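Local coordinates for nicotinate-nucleotide--dimethylbenzimidazole phosphoribosyltransferase (Thermus thermophilus HB8, PDB 1WX1), which probably makes alpha-ribazole 5'-phosphate for cobalamin biosynthesis by transferring phosphoribose from nicotinate mononucleotide to 5,6-dimethylbenzimidazole, at residues Leu31-Leu36 and Arg316-Ile321; Asn77-Gly82 and Pro111-Arg116. All coordinates share one frame; numbering follows the deposited sequence.

Contact 1: Leu31-Leu36 and Arg316-Ile321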
loop_
_atom_site.group_PDB
_atom_site.type_symbol
_atom_site.label_atom_id
_atom_site.label_comp_id
_atom_site.label_asym_id
_atom_site.label_seq_id
_atom_site.Cartn_x
_atom_site.Cartn_y
_atom_site.Cartn_z
ATOM N N LEU A 31 11.449 2.082 12.216
ATOM C CA LEU A 31 12.752 2.290 12.840
ATOM C C LEU A 31 13.592 3.299 12.071
ATOM O O LEU A 31 14.280 4.129 12.662
ATOM C CB LEU A 31 13.505 0.968 12.939
ATOM C CG LEU A 31 12.809 -0.130 13.746
ATOM C CD1 LEU A 31 13.652 -1.405 13.703
ATOM C CD2 LEU A 31 12.611 0.337 15.183
ATOM N N ARG A 32 13.546 3.225 10.747
ATOM C CA ARG A 32 14.318 4.159 9.939
ATOM C C ARG A 32 13.772 5.571 10.118
ATOM O O ARG A 32 14.536 6.525 10.255
ATOM C CB ARG A 32 14.278 3.750 8.463
ATOM C CG ARG A 32 14.957 2.419 8.169
ATOM C CD ARG A 32 14.997 2.141 6.666
ATOM N NE ARG A 32 15.734 3.184 5.961
ATOM C CZ ARG A 32 15.558 3.494 4.679
ATOM N NH1 ARG A 32 14.661 2.837 3.948
ATOM N NH2 ARG A 32 16.273 4.470 4.133
ATOM N N LEU A 33 12.450 5.702 10.127
ATOM C CA LEU A 33 11.821 7.006 10.309
ATOM C C LEU A 33 12.218 7.605 11.657
ATOM O O LEU A 33 12.533 8.796 11.753
ATOM C CB LEU A 33 10.298 6.870 10.215
ATOM C CG LEU A 33 9.795 6.507 8.811
ATOM C CD1 LEU A 33 8.297 6.231 8.838
ATOM C CD2 LEU A 33 10.124 7.660 7.851
ATOM N N ALA A 34 12.205 6.781 12.701
ATOM C CA ALA A 34 12.582 7.250 14.031
ATOM C C ALA A 34 14.016 7.763 14.029
ATOM O O ALA A 34 14.303 8.830 14.571
ATOM C CB ALA A 34 12.433 6.118 15.051
ATOM N N ALA A 35 14.917 7.000 13.416
ATOM C CA ALA A 35 16.323 7.380 13.353
ATOM C C ALA A 35 16.522 8.668 12.554
ATOM O O ALA A 35 17.347 9.506 12.919
ATOM C CB ALA A 35 17.142 6.249 12.743
ATOM N N LEU A 36 15.765 8.825 11.471
ATOM C CA LEU A 36 15.864 10.022 10.640
ATOM C C LEU A 36 15.402 11.269 11.375
ATOM O O LEU A 36 16.030 12.318 11.277
ATOM C CB LEU A 36 15.030 9.868 9.365
ATOM C CG LEU A 36 15.584 8.968 8.265
ATOM C CD1 LEU A 36 14.636 8.999 7.069
ATOM C CD2 LEU A 36 16.972 9.449 7.857
ATOM N N ARG A 316 3.250 6.859 6.909
ATOM C CA ARG A 316 2.618 7.472 8.077
ATOM C C ARG A 316 2.185 6.389 9.059
ATOM O O ARG A 316 2.372 6.523 10.268
ATOM C CB ARG A 316 1.400 8.306 7.662
ATOM C CG ARG A 316 1.733 9.466 6.740
ATOM C CD ARG A 316 0.609 10.483 6.688
ATOM N NE ARG A 316 0.918 11.570 5.763
ATOM C CZ ARG A 316 0.547 11.596 4.487
ATOM N NH1 ARG A 316 -0.161 10.595 3.980
ATOM N NH2 ARG A 316 0.895 12.620 3.712
ATOM N N ALA A 317 1.606 5.318 8.529
ATOM C CA ALA A 317 1.161 4.201 9.358
ATOM C C ALA A 317 2.352 3.604 10.094
ATOM O O ALA A 317 2.273 3.299 11.283
ATOM C CB ALA A 317 0.505 3.139 8.490
ATOM N N ALA A 318 3.454 3.429 9.375
ATOM C CA ALA A 318 4.666 2.871 9.955
ATOM C C ALA A 318 5.135 3.716 11.141
ATOM O O ALA A 318 5.493 3.184 12.192
ATOM C CB ALA A 318 5.764 2.795 8.893
ATOM N N ALA A 319 5.129 5.033 10.973
ATOM C CA ALA A 319 5.556 5.929 12.046
ATOM C C ALA A 319 4.700 5.753 13.302
ATOM O O ALA A 319 5.214 5.797 14.418
ATOM C CB ALA A 319 5.496 7.381 11.569
ATOM N N ARG A 320 3.398 5.542 13.114
ATOM C CA ARG A 320 2.474 5.368 14.233
ATOM C C ARG A 320 2.680 4.068 15.018
ATOM O O ARG A 320 2.231 3.954 16.159
ATOM C CB ARG A 320 1.024 5.423 13.739
ATOM C CG ARG A 320 0.620 6.751 13.106
ATOM C CD ARG A 320 0.836 7.918 14.059
ATOM N NE ARG A 320 0.163 7.726 15.344
ATOM C CZ ARG A 320 0.129 8.641 16.310
ATOM N NH1 ARG A 320 0.725 9.814 16.135
ATOM N NH2 ARG A 320 -0.497 8.383 17.454
ATOM N N ILE A 321 3.343 3.087 14.417
ATOM C CA ILE A 321 3.575 1.822 15.113
ATOM C C ILE A 321 4.249 2.062 16.457
ATOM O O ILE A 321 3.870 1.469 17.467
ATOM C CB ILE A 321 4.467 0.860 14.286
ATOM C CG1 ILE A 321 3.718 0.394 13.039
ATOM C CG2 ILE A 321 4.857 -0.347 15.136
ATOM C CD1 ILE A 321 4.561 -0.438 12.086
#
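Leu33 packs against Ala318 and Ala319 where helix 24-37 meets helix 306-321. With helix 3-14 these form a small helical bundle built from the N-terminal and C-terminal parts of the chain, in keeping with the small domain of CobT enzymes. Along the first segment, Leu31 faces away from helix 306-321 and lies on Phe6 and Ala9 of helix 3-14. Arg32 turns to strand 272-274, outermost in the large sheet within this chain, its NH2 bonded to the carbonyls of Asp270 and Leu272 and its guanidinium in a cation-pi contact with Phe273, on which Leu36 also rests. Leu33 alone bridges to 316-321. Its CG is anti to the carbonyl carbon (chi1 -68°), and with CD1 extended (chi2 173°) that one methyl leads across the gap. The small alanines let the backbones come close, CA of Leu33 lying 6.6 Å from CA of Ala319. The joint is thin, burying 91 Å² in all, but its three touching residues are buried, and their side chains meet through methyl groups alone. The Leu33 methyl sits almost evenly among its partners: CD1 is 4.3 Å from Ala318 CB, 4.1 Å from Ala319 CB and 4.0 Å from Ala319 N.

Contact 2: Asn77-Gly82 and Pro111-Arg116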
loop_
_atom_site.group_PDB
_atom_site.type_symbol
_atom_site.label_atom_id
_atom_site.label_comp_id
_atom_site.label_asym_id
_atom_site.label_seq_id
_atom_site.Cartn_x
_atom_site.Cartn_y
_atom_site.Cartn_z
ATOM N N ASN A 77 -2.163 19.397 -17.719
ATOM C CA ASN A 77 -3.110 18.487 -17.074
ATOM C C ASN A 77 -2.841 18.514 -15.564
ATOM O O ASN A 77 -3.781 18.554 -14.767
ATOM C CB ASN A 77 -2.928 17.063 -17.628
ATOM C CG ASN A 77 -4.121 16.146 -17.340
ATOM O OD1 ASN A 77 -4.029 14.922 -17.509
ATOM N ND2 ASN A 77 -5.239 16.729 -16.927
ATOM N N PHE A 78 -1.560 18.495 -15.180
ATOM C CA PHE A 78 -1.170 18.544 -13.764
ATOM C C PHE A 78 -1.718 19.814 -13.122
ATOM O O PHE A 78 -2.269 19.777 -12.024
ATOM C CB PHE A 78 0.359 18.583 -13.592
ATOM C CG PHE A 78 1.079 17.338 -14.044
ATOM C CD1 PHE A 78 2.412 17.411 -14.456
ATOM C CD2 PHE A 78 0.432 16.107 -14.083
ATOM C CE1 PHE A 78 3.091 16.273 -14.892
ATOM C CE2 PHE A 78 1.103 14.962 -14.515
ATOM C CZ PHE A 78 2.432 15.051 -14.930
ATOM N N LEU A 79 -1.548 20.942 -13.806
ATOM C CA LEU A 79 -2.005 22.224 -13.279
ATOM C C LEU A 79 -3.526 22.327 -13.210
ATOM O O LEU A 79 -4.065 23.145 -12.468
ATOM C CB LEU A 79 -1.441 23.375 -14.121
ATOM C CG LEU A 79 0.090 23.437 -14.215
ATOM C CD1 LEU A 79 0.500 24.653 -15.045
ATOM C CD2 LEU A 79 0.700 23.514 -12.816
ATOM N N ARG A 80 -4.215 21.499 -13.981
ATOM C CA ARG A 80 -5.669 21.521 -13.975
ATOM C C ARG A 80 -6.242 20.383 -13.139
ATOM O O ARG A 80 -7.456 20.212 -13.058
ATOM C CB ARG A 80 -6.184 21.488 -15.412
ATOM C CG ARG A 80 -5.873 22.798 -16.129
ATOM C CD ARG A 80 -5.938 22.699 -17.644
ATOM N NE ARG A 80 -5.525 23.966 -18.244
ATOM C CZ ARG A 80 -5.374 24.170 -19.549
ATOM N NH1 ARG A 80 -5.598 23.186 -20.410
ATOM N NH2 ARG A 80 -5.000 25.365 -19.990
ATOM N N GLY A 81 -5.345 19.617 -12.517
ATOM C CA GLY A 81 -5.736 18.523 -11.645
ATOM C C GLY A 81 -6.343 17.278 -12.258
ATOM O O GLY A 81 -7.024 16.526 -11.558
ATOM N N GLY A 82 -6.083 17.031 -13.539
ATOM C CA GLY A 82 -6.657 15.864 -14.186
ATOM C C GLY A 82 -5.763 14.646 -14.364
ATOM O O GLY A 82 -6.185 13.667 -14.982
ATOM N N PRO A 111 0.582 29.205 -9.478
ATOM C CA PRO A 111 1.149 29.024 -8.135
ATOM C C PRO A 111 1.770 27.650 -7.871
ATOM O O PRO A 111 2.696 27.531 -7.070
ATOM C CB PRO A 111 -0.037 29.324 -7.215
ATOM C CG PRO A 111 -1.216 28.874 -8.038
ATOM C CD PRO A 111 -0.877 29.412 -9.411
ATOM N N GLY A 112 1.267 26.622 -8.545
ATOM C CA GLY A 112 1.806 25.287 -8.348
ATOM C C GLY A 112 2.898 24.929 -9.342
ATOM O O GLY A 112 3.361 23.787 -9.388
ATOM N N LEU A 113 3.328 25.911 -10.128
ATOM C CA LEU A 113 4.358 25.685 -11.133
ATOM C C LEU A 113 5.585 26.563 -10.953
ATOM O O LEU A 113 5.469 27.774 -10.757
ATOM C CB LEU A 113 3.783 25.930 -12.531
ATOM C CG LEU A 113 4.769 25.931 -13.702
ATOM C CD1 LEU A 113 5.273 24.507 -13.972
ATOM C CD2 LEU A 113 4.065 26.485 -14.937
ATOM N N LEU A 114 6.761 25.945 -11.029
ATOM C CA LEU A 114 8.013 26.675 -10.929
ATOM C C LEU A 114 8.575 26.661 -12.349
ATOM O O LEU A 114 8.931 25.602 -12.876
ATOM C CB LEU A 114 8.983 25.965 -9.977
ATOM C CG LEU A 114 9.974 26.851 -9.218
ATOM C CD1 LEU A 114 9.720 26.675 -7.733
ATOM C CD2 LEU A 114 11.405 26.481 -9.531
ATOM N N LYS A 115 8.649 27.830 -12.971
ATOM C CA LYS A 115 9.158 27.918 -14.336
ATOM C C LYS A 115 10.649 28.207 -14.350
ATOM O O LYS A 115 11.075 29.329 -14.092
ATOM C CB LYS A 115 8.381 28.989 -15.114
ATOM C CG LYS A 115 6.885 28.687 -15.168
ATOM C CD LYS A 115 6.174 29.334 -16.348
ATOM C CE LYS A 115 6.209 30.842 -16.308
ATOM N NZ LYS A 115 5.396 31.410 -17.427
ATOM N N ARG A 116 11.438 27.173 -14.638
ATOM C CA ARG A 116 12.896 27.287 -14.673
ATOM C C ARG A 116 13.460 26.566 -15.895
ATOM O O ARG A 116 14.455 25.846 -15.804
ATOM C CB ARG A 116 13.486 26.675 -13.400
ATOM C CG ARG A 116 13.029 27.362 -12.122
ATOM C CD ARG A 116 13.725 28.706 -11.929
ATOM N NE ARG A 116 13.305 29.375 -10.698
ATOM C CZ ARG A 116 12.131 29.980 -10.523
ATOM N NH1 ARG A 116 11.234 30.013 -11.502
ATOM N NH2 ARG A 116 11.853 30.561 -9.363
#
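The carbonyl O of Asn77 takes two backbone N-H groups, Gly82 N at 3.0 Å and, weakly, Arg80 N at 3.1 Å, in the last turn of helix 70-79. Gly81 N returns to Phe78 O at 3.1 Å; this bond and that of Gly82 N to Asn77 O, with Gly81 at positive phi, make a Schellman motif. Phe78 O also receives Asn86 ND2. From this last turn Leu79 reaches the start of strand 113-115, where it meets Leu113 with the two side chains crossing at about a right angle. Both methyls of Leu79 touch: CD2 lies 3.9 Å from Leu113 CB, and CD1 lies 4.0 Å from Leu113 CD2. The same CD2 comes within 4.3 Å of the Gly112 carbonyl carbon. Leu113 holds CG anti to its backbone N (chi1 172°), bringing its CD2 to the Leu79 CD1 methyl. Farther along, Arg116 NH1 bonds Lys115 O at 2.7 Å, approaching from well above the carbonyl plane, while Leu114 CD2 lies over the centre of one guanidinium face. In the Rossmann-like sheet, 113-115 is an outermost strand within this chain, its backbone bonded to parallel strand 94-100. Helix 70-79, part of the crossover from strand 47-54 to 94-100, packs Phe78 and Leu79 on Val98, whereas Leu114 and Arg116 meet helix 133-152.

How the contacts relate
Contacts 1 and 2 mark two distant joints of one chain, with centres 31 Å apart and nearest atoms about 17 Å apart. Contact 1 joins an N-terminal helix to a C-terminal one, and contact 2 falls within the long span between them, at an outermost strand of this chain's large sheet. The latter is near the predicted proton acceptor: Phe78 touches Glu304, and the side chains of Leu79 and Glu304 are about 12 Å apart. Contact 1 is away from that residue. Both border the second subunit. Arg320 bonds Gln87 of the second subunit, on the helix that follows 77-82 there, while Asn77 OD1 is hydrogen-bonded to Thr17 OG1 of the second subunit.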